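Local coordinates for protein Wss1p (Saccharomyces cerevisiae FostersO, PDB 5XBN) that cleaves DNA-bound proteins as a zinc-dependent metalloendopeptidase and so takes part in the repair of toxic DNA-protein cross-links, at residues H28-V34 with K65-E71; I22-N26 with K49-V55; D76-L80 with M91-R95; Y73-Q77 with C96-E100. All coordinates share one frame; numbering follows the deposited sequence.

Interaction 1: residues H28-V34 with K65-E71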
loop_
_atom_site.group_PDB
_atom_site.type_symbol
_atom_site.label_atom_id
_atom_site.label_comp_id
_atom_site.label_asym_id
_atom_site.label_seq_id
_atom_site.Cartn_x
_atom_site.Cartn_y
_atom_site.Cartn_z
ATOM N N HIS A 28 -7.597 -8.068 -6.930
ATOM C CA HIS A 28 -7.105 -8.739 -5.736
ATOM C C HIS A 28 -7.261 -7.922 -4.470
ATOM O O HIS A 28 -6.865 -8.369 -3.399
ATOM C CB HIS A 28 -5.644 -9.117 -5.947
ATOM C CG HIS A 28 -5.396 -9.728 -7.288
ATOM N ND1 HIS A 28 -5.890 -10.967 -7.638
ATOM C CD2 HIS A 28 -4.772 -9.243 -8.390
ATOM C CE1 HIS A 28 -5.549 -11.235 -8.887
ATOM N NE2 HIS A 28 -4.874 -10.206 -9.367
ATOM N N ILE A 29 -7.812 -6.719 -4.604
ATOM C CA ILE A 29 -8.176 -5.908 -3.448
ATOM C C ILE A 29 -9.669 -5.620 -3.507
ATOM O O ILE A 29 -10.154 -5.040 -4.473
ATOM C CB ILE A 29 -7.406 -4.588 -3.418
ATOM C CG1 ILE A 29 -5.900 -4.868 -3.425
ATOM C CG2 ILE A 29 -7.853 -3.751 -2.211
ATOM C CD1 ILE A 29 -5.013 -3.626 -3.557
ATOM N N GLN A 30 -10.415 -6.015 -2.489
ATOM C CA GLN A 30 -11.867 -5.915 -2.607
ATOM C C GLN A 30 -12.387 -4.481 -2.428
ATOM O O GLN A 30 -13.356 -4.078 -3.070
ATOM C CB GLN A 30 -12.537 -6.847 -1.602
ATOM C CG GLN A 30 -12.308 -8.305 -1.881
ATOM C CD GLN A 30 -12.968 -9.195 -0.842
ATOM O OE1 GLN A 30 -14.152 -9.051 -0.547
ATOM N NE2 GLN A 30 -12.191 -10.108 -0.265
ATOM N N LYS A 31 -11.752 -3.700 -1.566
ATOM C CA LYS A 31 -12.289 -2.384 -1.227
ATOM C C LYS A 31 -11.169 -1.453 -0.819
ATOM O O LYS A 31 -10.260 -1.875 -0.104
ATOM C CB LYS A 31 -13.300 -2.515 -0.080
ATOM C CG LYS A 31 -13.961 -1.221 0.361
ATOM C CD LYS A 31 -15.067 -0.826 -0.583
ATOM C CE LYS A 31 -16.036 0.160 0.061
ATOM N NZ LYS A 31 -15.390 1.449 0.429
ATOM N N VAL A 32 -11.227 -0.199 -1.267
ATOM C CA VAL A 32 -10.330 0.820 -0.724
ATOM C C VAL A 32 -11.154 1.898 -0.021
ATOM O O VAL A 32 -12.325 2.118 -0.338
ATOM C CB VAL A 32 -9.436 1.463 -1.807
ATOM C CG1 VAL A 32 -8.674 0.389 -2.552
ATOM C CG2 VAL A 32 -10.260 2.279 -2.770
ATOM N N ALA A 33 -10.556 2.552 0.960
ATOM C CA ALA A 33 -11.233 3.673 1.621
ATOM C C ALA A 33 -10.212 4.699 2.065
ATOM O O ALA A 33 -9.054 4.360 2.287
ATOM C CB ALA A 33 -12.045 3.180 2.807
ATOM N N VAL A 34 -10.628 5.958 2.189
ATOM C CA VAL A 34 -9.728 6.967 2.740
ATOM C C VAL A 34 -10.435 7.736 3.852
ATOM O O VAL A 34 -11.645 7.609 4.021
ATOM C CB VAL A 34 -9.215 7.949 1.662
ATOM C CG1 VAL A 34 -8.428 7.194 0.590
ATOM C CG2 VAL A 34 -10.353 8.740 1.046
ATOM N N LYS A 65 -3.871 -11.600 -1.799
ATOM C CA LYS A 65 -5.229 -11.036 -1.719
ATOM C C LYS A 65 -5.318 -10.086 -0.534
ATOM O O LYS A 65 -4.747 -10.364 0.515
ATOM C CB LYS A 65 -6.277 -12.141 -1.563
ATOM C CG LYS A 65 -6.391 -13.076 -2.765
ATOM C CD LYS A 65 -7.005 -12.363 -3.966
ATOM C CE LYS A 65 -7.250 -13.340 -5.113
ATOM N NZ LYS A 65 -7.908 -12.666 -6.269
ATOM N N VAL A 66 -6.025 -8.969 -0.713
ATOM C CA VAL A 66 -6.306 -8.029 0.382
ATOM C C VAL A 66 -7.800 -7.709 0.368
ATOM O O VAL A 66 -8.361 -7.472 -0.690
ATOM C CB VAL A 66 -5.493 -6.723 0.261
ATOM C CG1 VAL A 66 -5.934 -5.690 1.320
ATOM C CG2 VAL A 66 -3.999 -7.003 0.392
ATOM N N THR A 67 -8.454 -7.724 1.526
ATOM C CA THR A 67 -9.874 -7.408 1.536
ATOM C C THR A 67 -10.062 -5.896 1.541
ATOM O O THR A 67 -10.699 -5.349 0.645
ATOM C CB THR A 67 -10.596 -8.056 2.726
ATOM O OG1 THR A 67 -10.427 -9.484 2.645
ATOM C CG2 THR A 67 -12.077 -7.726 2.691
ATOM N N ASN A 68 -9.483 -5.227 2.536
ATOM C CA ASN A 68 -9.557 -3.769 2.646
ATOM C C ASN A 68 -8.191 -3.116 2.582
ATOM O O ASN A 68 -7.296 -3.512 3.324
ATOM C CB ASN A 68 -10.205 -3.348 3.971
ATOM C CG ASN A 68 -11.639 -3.801 4.087
ATOM O OD1 ASN A 68 -12.513 -3.281 3.405
ATOM N ND2 ASN A 68 -11.888 -4.768 4.961
ATOM N N LEU A 69 -8.048 -2.109 1.727
ATOM C CA LEU A 69 -6.857 -1.260 1.723
ATOM C C LEU A 69 -7.304 0.140 2.098
ATOM O O LEU A 69 -8.046 0.762 1.352
ATOM C CB LEU A 69 -6.182 -1.250 0.346
ATOM C CG LEU A 69 -5.011 -0.268 0.208
ATOM C CD1 LEU A 69 -3.923 -0.602 1.197
ATOM C CD2 LEU A 69 -4.483 -0.275 -1.228
ATOM N N VAL A 70 -6.857 0.645 3.241
ATOM C CA VAL A 70 -7.423 1.885 3.748
ATOM C C VAL A 70 -6.349 2.853 4.238
ATOM O O VAL A 70 -5.233 2.453 4.570
ATOM C CB VAL A 70 -8.426 1.604 4.903
ATOM C CG1 VAL A 70 -9.575 0.684 4.445
ATOM C CG2 VAL A 70 -7.720 0.996 6.076
ATOM N N GLU A 71 -6.700 4.138 4.271
ATOM C CA GLU A 71 -5.833 5.174 4.826
ATOM C C GLU A 71 -5.971 5.236 6.344
ATOM O O GLU A 71 -7.073 5.072 6.866
ATOM C CB GLU A 71 -6.196 6.537 4.246
ATOM C CG GLU A 71 -5.405 7.680 4.860
ATOM C CD GLU A 71 -5.854 9.032 4.361
ATOM O OE1 GLU A 71 -6.973 9.136 3.818
ATOM O OE2 GLU A 71 -5.069 9.988 4.523
HETATM O O HOH W 1 -9.329 -9.825 -2.150
#

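Interaction 2: residues I22-N26 with K49-V55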
loop_
_atom_site.group_PDB
_atom_site.type_symbol
_atom_site.label_atom_id
_atom_site.label_comp_id
_atom_site.label_asym_id
_atom_site.label_seq_id
_atom_site.Cartn_x
_atom_site.Cartn_y
_atom_site.Cartn_z
ATOM N N ILE A 22 -10.571 7.431 -12.859
ATOM C CA ILE A 22 -10.467 6.466 -11.778
ATOM C C ILE A 22 -9.538 5.346 -12.243
ATOM O O ILE A 22 -9.725 4.781 -13.319
ATOM C CB ILE A 22 -11.843 5.913 -11.392
ATOM C CG1 ILE A 22 -12.760 7.066 -10.963
ATOM C CG2 ILE A 22 -11.705 4.845 -10.301
ATOM C CD1 ILE A 22 -14.143 6.630 -10.558
ATOM N N PRO A 23 -8.509 5.031 -11.446
ATOM C CA PRO A 23 -7.594 3.952 -11.818
ATOM C C PRO A 23 -8.320 2.624 -12.002
ATOM O O PRO A 23 -9.329 2.388 -11.310
ATOM C CB PRO A 23 -6.635 3.890 -10.630
ATOM C CG PRO A 23 -6.658 5.280 -10.068
ATOM C CD PRO A 23 -8.092 5.709 -10.208
ATOM N N HIS A 24 -7.837 1.790 -12.926
ATOM C CA HIS A 24 -8.406 0.457 -13.128
ATOM C C HIS A 24 -8.439 -0.293 -11.798
ATOM O O HIS A 24 -7.488 -0.233 -11.019
ATOM C CB HIS A 24 -7.603 -0.348 -14.158
ATOM C CG HIS A 24 -7.856 0.041 -15.588
ATOM N ND1 HIS A 24 -7.036 0.905 -16.283
ATOM C CD2 HIS A 24 -8.805 -0.361 -16.466
ATOM C CE1 HIS A 24 -7.493 1.048 -17.518
ATOM N NE2 HIS A 24 -8.567 0.294 -17.654
ATOM N N LYS A 25 -9.535 -0.993 -11.529
ATOM C CA LYS A 25 -9.650 -1.742 -10.287
ATOM C C LYS A 25 -8.678 -2.915 -10.246
ATOM O O LYS A 25 -8.414 -3.564 -11.256
ATOM C CB LYS A 25 -11.085 -2.244 -10.099
ATOM C CG LYS A 25 -12.112 -1.133 -10.061
ATOM C CD LYS A 25 -13.518 -1.684 -9.881
ATOM C CE LYS A 25 -14.559 -0.601 -10.079
ATOM N NZ LYS A 25 -15.926 -1.112 -9.768
ATOM N N ASN A 26 -8.125 -3.152 -9.065
ATOM C CA ASN A 26 -7.281 -4.306 -8.789
ATOM C C ASN A 26 -8.181 -5.449 -8.321
ATOM O O ASN A 26 -8.820 -5.335 -7.286
ATOM C CB ASN A 26 -6.237 -3.919 -7.731
ATOM C CG ASN A 26 -5.305 -5.064 -7.332
ATOM O OD1 ASN A 26 -5.567 -6.242 -7.584
ATOM N ND2 ASN A 26 -4.209 -4.701 -6.673
ATOM N N LYS A 49 -6.098 4.453 -4.822
ATOM C CA LYS A 49 -6.530 3.623 -5.944
ATOM C C LYS A 49 -5.418 3.448 -6.953
ATOM O O LYS A 49 -5.348 2.421 -7.615
ATOM C CB LYS A 49 -7.759 4.222 -6.629
ATOM C CG LYS A 49 -9.013 4.051 -5.789
ATOM C CD LYS A 49 -10.262 4.488 -6.546
ATOM C CE LYS A 49 -11.495 4.256 -5.675
ATOM N NZ LYS A 49 -12.788 4.450 -6.410
ATOM N N GLU A 50 -4.557 4.457 -7.081
ATOM C CA GLU A 50 -3.427 4.333 -7.999
ATOM C C GLU A 50 -2.414 3.347 -7.425
ATOM O O GLU A 50 -1.829 2.566 -8.161
ATOM C CB GLU A 50 -2.777 5.692 -8.272
ATOM C CG GLU A 50 -1.639 5.663 -9.302
ATOM C CD GLU A 50 -2.078 5.244 -10.708
ATOM O OE1 GLU A 50 -3.283 5.320 -11.022
ATOM O OE2 GLU A 50 -1.206 4.849 -11.513
ATOM N N ILE A 51 -2.216 3.383 -6.108
ATOM C CA ILE A 51 -1.364 2.381 -5.455
ATOM C C ILE A 51 -1.913 0.981 -5.725
ATOM O O ILE A 51 -1.182 0.078 -6.146
ATOM C CB ILE A 51 -1.286 2.610 -3.926
ATOM C CG1 ILE A 51 -0.566 3.918 -3.596
ATOM C CG2 ILE A 51 -0.597 1.416 -3.224
ATOM C CD1 ILE A 51 0.929 3.849 -3.757
ATOM N N ALA A 52 -3.217 0.820 -5.508
ATOM C CA ALA A 52 -3.898 -0.460 -5.733
ATOM C C ALA A 52 -3.720 -0.945 -7.161
ATOM O O ALA A 52 -3.426 -2.102 -7.400
ATOM C CB ALA A 52 -5.377 -0.338 -5.408
ATOM N N HIS A 53 -3.910 -0.047 -8.115
ATOM C CA HIS A 53 -3.742 -0.388 -9.518
ATOM C C HIS A 53 -2.310 -0.796 -9.810
ATOM O O HIS A 53 -2.055 -1.815 -10.459
ATOM C CB HIS A 53 -4.144 0.801 -10.400
ATOM C CG HIS A 53 -3.841 0.607 -11.849
ATOM N ND1 HIS A 53 -4.316 -0.466 -12.569
ATOM C CD2 HIS A 53 -3.109 1.348 -12.715
ATOM C CE1 HIS A 53 -3.897 -0.378 -13.819
ATOM N NE2 HIS A 53 -3.160 0.711 -13.932
ATOM N N LYS A 54 -1.368 -0.005 -9.315
ATOM C CA LYS A 54 0.023 -0.219 -9.685
ATOM C C LYS A 54 0.556 -1.553 -9.153
ATOM O O LYS A 54 1.418 -2.150 -9.794
ATOM C CB LYS A 54 0.896 0.924 -9.196
ATOM C CG LYS A 54 0.782 2.172 -10.078
ATOM C CD LYS A 54 1.670 3.289 -9.567
ATOM C CE LYS A 54 2.887 3.469 -10.472
ATOM N NZ LYS A 54 3.864 4.423 -9.888
ATOM N N VAL A 55 0.052 -2.020 -8.007
ATOM C CA VAL A 55 0.525 -3.316 -7.473
ATOM C C VAL A 55 -0.275 -4.526 -7.923
ATOM O O VAL A 55 -0.059 -5.629 -7.428
ATOM C CB VAL A 55 0.528 -3.375 -5.924
ATOM C CG1 VAL A 55 1.524 -2.441 -5.387
ATOM C CG2 VAL A 55 -0.863 -3.138 -5.325
HETATM O O HOH W 2 -7.535 0.781 -8.190
HETATM O O HOH W 3 -5.437 -2.961 -11.788
#

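Interaction 3: residues D76-L80 with M91-R95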
loop_
_atom_site.group_PDB
_atom_site.type_symbol
_atom_site.label_atom_id
_atom_site.label_comp_id
_atom_site.label_asym_id
_atom_site.label_seq_id
_atom_site.Cartn_x
_atom_site.Cartn_y
_atom_site.Cartn_z
ATOM N N ASP A 76 0.921 8.253 16.543
ATOM C CA ASP A 76 2.270 7.701 16.515
ATOM C C ASP A 76 2.897 7.988 15.153
ATOM O O ASP A 76 2.549 7.345 14.163
ATOM C CB ASP A 76 2.226 6.193 16.797
ATOM C CG ASP A 76 3.602 5.553 16.822
ATOM O OD1 ASP A 76 4.593 6.225 16.461
ATOM O OD2 ASP A 76 3.691 4.361 17.196
ATOM N N GLN A 77 3.829 8.938 15.108
ATOM C CA GLN A 77 4.365 9.421 13.834
ATOM C C GLN A 77 5.324 8.451 13.142
ATOM O O GLN A 77 5.607 8.611 11.962
ATOM C CB GLN A 77 5.056 10.776 14.039
ATOM C CG GLN A 77 4.110 11.857 14.541
ATOM C CD GLN A 77 4.747 13.236 14.610
ATOM O OE1 GLN A 77 5.709 13.532 13.896
ATOM N NE2 GLN A 77 4.209 14.091 15.476
ATOM N N ARG A 78 5.811 7.441 13.854
ATOM C CA ARG A 78 6.721 6.483 13.238
ATOM C C ARG A 78 5.950 5.397 12.488
ATOM O O ARG A 78 6.529 4.604 11.749
ATOM C CB ARG A 78 7.638 5.852 14.284
ATOM C CG ARG A 78 9.077 6.352 14.205
ATOM N N LEU A 79 4.636 5.385 12.680
ATOM C CA LEU A 79 3.769 4.390 12.063
ATOM C C LEU A 79 3.393 4.794 10.628
ATOM O O LEU A 79 2.791 5.846 10.407
ATOM C CB LEU A 79 2.519 4.210 12.924
ATOM C CG LEU A 79 1.658 2.970 12.754
ATOM C CD1 LEU A 79 2.536 1.731 12.597
ATOM C CD2 LEU A 79 0.761 2.862 13.973
ATOM N N LEU A 80 3.748 3.953 9.660
ATOM C CA LEU A 80 3.507 4.258 8.251
ATOM C C LEU A 80 2.503 3.308 7.598
ATOM O O LEU A 80 1.877 3.642 6.592
ATOM C CB LEU A 80 4.817 4.203 7.472
ATOM C CG LEU A 80 5.862 5.256 7.834
ATOM C CD1 LEU A 80 7.095 5.087 6.963
ATOM C CD2 LEU A 80 5.271 6.632 7.682
HETATM N N MSE A 91 -3.503 -1.029 6.290
HETATM C CA MSE A 91 -3.631 0.411 6.490
HETATM C C MSE A 91 -2.366 1.106 6.012
HETATM O O MSE A 91 -1.262 0.634 6.256
HETATM C CB MSE A 91 -3.925 0.727 7.966
HETATM C CG MSE A 91 -5.254 0.143 8.393
HETATM SE SE MSE A 91 -5.811 0.249 10.276
HETATM C CE MSE A 91 -4.632 -1.082 10.994
ATOM N N LEU A 92 -2.538 2.216 5.301
ATOM C CA LEU A 92 -1.416 3.007 4.806
ATOM C C LEU A 92 -1.546 4.450 5.244
ATOM O O LEU A 92 -2.603 5.043 5.083
ATOM C CB LEU A 92 -1.350 2.978 3.275
ATOM C CG LEU A 92 -1.082 1.677 2.508
ATOM C CD1 LEU A 92 -1.122 1.973 0.997
ATOM C CD2 LEU A 92 0.252 1.100 2.923
ATOM N N ARG A 93 -0.466 5.018 5.764
ATOM C CA ARG A 93 -0.382 6.463 5.952
ATOM C C ARG A 93 -0.132 7.112 4.601
ATOM O O ARG A 93 0.826 6.754 3.917
ATOM C CB ARG A 93 0.734 6.832 6.928
ATOM C CG ARG A 93 0.844 8.342 7.151
ATOM C CD ARG A 93 2.115 8.691 7.921
ATOM N NE ARG A 93 2.075 8.277 9.324
ATOM C CZ ARG A 93 1.517 8.985 10.300
ATOM N NH1 ARG A 93 0.935 10.148 10.032
ATOM N NH2 ARG A 93 1.545 8.537 11.545
ATOM N N LEU A 94 -1.000 8.044 4.209
ATOM C CA LEU A 94 -0.872 8.738 2.927
ATOM C C LEU A 94 -0.328 10.153 3.089
ATOM O O LEU A 94 0.154 10.753 2.134
ATOM C CB LEU A 94 -2.226 8.824 2.220
ATOM C CG LEU A 94 -2.957 7.528 1.878
ATOM C CD1 LEU A 94 -4.241 7.866 1.144
ATOM C CD2 LEU A 94 -2.085 6.602 1.039
ATOM N N ARG A 95 -0.419 10.675 4.304
ATOM C CA ARG A 95 -0.144 12.087 4.559
ATOM C C ARG A 95 1.047 12.301 5.486
ATOM O O ARG A 95 1.284 11.501 6.386
ATOM C CB ARG A 95 -1.388 12.741 5.160
ATOM C CG ARG A 95 -2.594 12.716 4.250
ATOM C CD ARG A 95 -3.857 13.017 5.030
ATOM N NE ARG A 95 -5.039 12.828 4.205
ATOM C CZ ARG A 95 -5.565 13.775 3.436
ATOM N NH1 ARG A 95 -5.009 14.984 3.401
ATOM N NH2 ARG A 95 -6.641 13.512 2.706
HETATM O O HOH W 4 2.660 4.783 4.044
#

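Interaction 4: residues Y73-Q77 with C96-E100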
loop_
_atom_site.group_PDB
_atom_site.type_symbol
_atom_site.label_atom_id
_atom_site.label_comp_id
_atom_site.label_asym_id
_atom_site.label_seq_id
_atom_site.Cartn_x
_atom_site.Cartn_y
_atom_site.Cartn_z
ATOM N N TYR A 73 -4.031 7.602 9.873
ATOM C CA TYR A 73 -3.186 8.750 10.177
ATOM C C TYR A 73 -2.932 8.754 11.677
ATOM O O TYR A 73 -3.480 9.582 12.402
ATOM C CB TYR A 73 -3.862 10.055 9.722
ATOM C CG TYR A 73 -2.954 11.257 9.717
ATOM C CD1 TYR A 73 -1.939 11.380 8.783
ATOM C CD2 TYR A 73 -3.126 12.279 10.645
ATOM C CE1 TYR A 73 -1.098 12.484 8.781
ATOM C CE2 TYR A 73 -2.290 13.388 10.650
ATOM C CZ TYR A 73 -1.280 13.482 9.717
ATOM O OH TYR A 73 -0.450 14.583 9.718
ATOM N N PRO A 74 -2.127 7.797 12.159
ATOM C CA PRO A 74 -2.012 7.589 13.606
ATOM C C PRO A 74 -1.228 8.703 14.294
ATOM O O PRO A 74 -0.374 9.330 13.666
ATOM C CB PRO A 74 -1.275 6.249 13.714
ATOM C CG PRO A 74 -0.534 6.117 12.441
ATOM C CD PRO A 74 -1.362 6.796 11.391
ATOM N N ARG A 75 -1.532 8.943 15.567
ATOM C CA ARG A 75 -0.798 9.933 16.357
ATOM C C ARG A 75 0.672 9.555 16.430
ATOM O O ARG A 75 1.550 10.416 16.380
ATOM C CB ARG A 75 -1.391 10.048 17.762
ATOM C CG ARG A 75 -2.576 10.980 17.849
ATOM C CD ARG A 75 -2.150 12.411 17.581
ATOM N NE ARG A 75 -1.395 12.976 18.697
ATOM C CZ ARG A 75 -0.883 14.203 18.703
ATOM N NH1 ARG A 75 -1.038 14.990 17.644
ATOM N NH2 ARG A 75 -0.212 14.643 19.758
ATOM N N ASP A 76 0.921 8.253 16.543
ATOM C CA ASP A 76 2.270 7.701 16.515
ATOM C C ASP A 76 2.897 7.988 15.153
ATOM O O ASP A 76 2.549 7.345 14.163
ATOM C CB ASP A 76 2.226 6.193 16.797
ATOM C CG ASP A 76 3.602 5.553 16.822
ATOM O OD1 ASP A 76 4.593 6.225 16.461
ATOM O OD2 ASP A 76 3.691 4.361 17.196
ATOM N N GLN A 77 3.829 8.938 15.108
ATOM C CA GLN A 77 4.365 9.421 13.834
ATOM C C GLN A 77 5.324 8.451 13.142
ATOM O O GLN A 77 5.607 8.611 11.962
ATOM C CB GLN A 77 5.056 10.776 14.039
ATOM C CG GLN A 77 4.110 11.857 14.541
ATOM C CD GLN A 77 4.747 13.236 14.610
ATOM O OE1 GLN A 77 5.709 13.532 13.896
ATOM N NE2 GLN A 77 4.209 14.091 15.476
ATOM N N CYS A 96 1.781 13.394 5.278
ATOM C CA CYS A 96 2.898 13.748 6.162
ATOM C C CYS A 96 2.448 13.894 7.614
ATOM O O CYS A 96 1.420 14.514 7.902
ATOM C CB CYS A 96 3.568 15.045 5.689
ATOM S SG CYS A 96 4.805 14.803 4.394
ATOM N N SER A 97 3.225 13.319 8.527
ATOM C CA SER A 97 2.827 13.231 9.927
ATOM C C SER A 97 2.950 14.565 10.658
ATOM O O SER A 97 2.479 14.701 11.785
ATOM C CB SER A 97 3.658 12.169 10.649
ATOM O OG SER A 97 5.038 12.488 10.610
ATOM N N THR A 98 3.586 15.543 10.017
ATOM C CA THR A 98 3.686 16.888 10.579
ATOM C C THR A 98 2.908 17.914 9.762
ATOM O O THR A 98 3.009 19.116 10.014
ATOM C CB THR A 98 5.154 17.368 10.686
ATOM O OG1 THR A 98 5.756 17.376 9.386
ATOM C CG2 THR A 98 5.952 16.475 11.621
ATOM N N ASP A 99 2.144 17.444 8.780
ATOM C CA ASP A 99 1.239 18.311 8.028
ATOM C C ASP A 99 0.218 17.502 7.231
ATOM O O ASP A 99 0.520 17.005 6.140
ATOM C CB ASP A 99 2.021 19.234 7.086
ATOM C CG ASP A 99 1.112 20.137 6.265
ATOM O OD1 ASP A 99 -0.085 20.256 6.604
ATOM O OD2 ASP A 99 1.598 20.741 5.285
ATOM N N GLU A 100 -0.992 17.404 7.778
ATOM C CA GLU A 100 -2.116 16.713 7.142
ATOM C C GLU A 100 -2.352 17.064 5.675
ATOM O O GLU A 100 -2.872 16.246 4.928
ATOM C CB GLU A 100 -3.410 17.010 7.893
ATOM C CG GLU A 100 -3.569 16.338 9.227
ATOM C CD GLU A 100 -4.910 16.672 9.838
ATOM O OE1 GLU A 100 -5.607 17.532 9.260
ATOM O OE2 GLU A 100 -5.269 16.080 10.879
#

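Interaction 1: residues H28-V34 with K65-E71
The carbonyl oxygen of V66 is held by several groups at once. Q30 N donates to V66 O at 3.1 Å from within the carbonyl plane, an ordered water donates a second bond, and the CA-H of I29 approaches the same oxygen, I29 CA to V66 O being 3.2 Å. The reciprocal bond from V66 N to H28 O is nearly straight (174°). Beyond it K65, its chain folded back at chi2 (-70°), brings NZ to the ring edge of H28 and donates to ND1 over 3.0 Å, close to the ring plane. With an alanine at H28 the ring acceptor is gone, and the K65 ammonium would probably be left without this mate and free to swing. At Q30 and T67 both backbones leave the extended conformation together, and K31 N makes only a weak bond to T67 O. The Q30 amide lies alongside T67, with Q30 CD 3.9 Å from T67 CG2. Regular parallel pairing then resumes: L69 N binds K31 O at 2.9 Å, A33 N binds L69 O and E71 N binds A33 O, the axes of 29-33 and 68-71 running 4.7 Å apart at 6°. At the end E71 OE1 sits against V34 CB and accepts from L35 N. This is a beta-alpha-beta crossover, its two strands joined through helices 41-54 and 56-62. Those helices and 106-118 cover the face bearing I29, V66 and L69, where I29 CG2 meets L69 CB at 3.9 Å, while the other edge of strand 66-72 pairs with strand 89-96.

Interaction 2: residues I22-N26 with K49-V55
I22 touches the helix through its branch methyl, CG2 lying 4.0 Å from K49 CD, where the extended lysine chain crosses it obliquely. P23 fits closer. Its ring crosses K49 at about a right angle, with P23 CG 3.8 Å from K49 CB, and its CB and CG also meet the carboxylate oxygen OE1 of E50, which a bend at chi2 (63°) turns back toward the proline. H24 follows over H53: the backbone N of H24 stands above one face of the H53 ring, toward its rim, and the two side chains run alongside each other, their rings meeting obliquely with planes inclined at 37°. The segment is the irregular lead-in to strand 29-33, laid along one flank of helix 41-54, and water does part of the joining. One water donates to both H24 O and K49 O, the latter at 2.8 Å, although K49 O already accepts the helical bond from H53 N. A second water lies 2.8 Å from H53 ND1, in the ring plane, and gives a weak bond to K25 O. At N26 the amide swings anti to the backbone N (chi1 179°), which lets ND2 donate a bent hydrogen bond of 2.8 Å to A52 O, tilted out of the amide plane, in the last turn of the helix; N26 OD1 accepts from H28 N, fixing which way the amide faces.

Interaction 3: residues D76-L80 with M91-R95
Hydrogen bonds to backbone carbonyls carry most of this contact, and R93 supplies the donors from both its backbone and its side chain. R93 N gives a straight bond of 2.8 Å to L80 O (171°), the donor standing above the carbonyl plane. The side chain leaves anti to the backbone N and bends at chi3 (-71°), which turns the guanidinium edge onto L79 O: NE donates to that oxygen at 2.8 Å, almost in the guanidinium plane, and NH2 adds a weak bond of 3.2 Å. NH2 also bonds P74 O. Within the loop, a type I turn from D76 to L79 is closed by L79 N on D76 O, and an Asx turn by R78 N on D76 OD1. Water bridges the segments as well, one molecule donating to both L80 O and R93 O. Apolar contact is modest: L80 CD2 rests 3.8 Å from R93 CD. The loop thus docks on strand 89-96 just before strand 81-84 pairs with it. A methionine in place of R93 has no side-chain N-H groups to offer L79 O and P74 O, and the turn would probably be freer to shift. The buried guanidinium meets neutral peptide oxygens here, the D76 carboxylate standing well off, so its charge is probably eased by peptide dipoles.

Interaction 4: residues Y73-Q77 with C96-E100
Y73 meets E100 through its ring carbon CE2, 3.5 Å from E100 CG; the two side chains cross at about a right angle, and ring and carboxylate planes stand 74° apart. The E100 carboxylate reaches on to K38, with which OE2 forms a salt bridge. At the end of the ring the phenol donates a short bond from Y73 OH to C96 O, 2.6 Å long, the acceptor lying near the ring plane. With CG anti to the backbone N (chi1 -167°), the ring reaches from its own loop to the C96-E100 turn. C96 O has a second donor, D99 N at 3.1 Å, whose bond closes the type I beta turn from C96 to D99; the tyrosine hydroxyl therefore ties onto the very oxygen that defines the turn. Both segments are loops that leave parallel neighbouring strands, 66-72 and 89-96, at the same end of the sheet. Further along, Q77 runs extended beside S97, its CB and CG each 3.9 Å from S97 CB. Q77 OE1 ends 3.7 Å from the methyl CG2 of T98, the two side chains crossing nearly perpendicularly at the surface of the molecule.

Overall arrangement
Interactions 1 and 2 meet where helix 41-54 covers the sheet, I29 CD1 lying 3.8 Å from A52 CB. Interaction 1 passes into interaction 3 through neighbouring strands: V70 O and L92 N are 2.8 Å apart, and E71 OE2 forms a salt bridge with R95 NE. Interactions 3 and 4 share D76 and Q77, and R95 NH1 reaches E100 O at 2.9 Å. Interactions 2 and 4 stay about 13 Å apart at their nearest atoms. The zinc is bound by H115 and H119 of the HExxH motif and by H125 farther along the chain. Interaction 3 comes near the site: the L79 side chain is about 8 Å from the zinc, against about 14 Å for L69 of interaction 1, and that of L92 about 5 Å from the side chain of E116, the probable active-site glutamate.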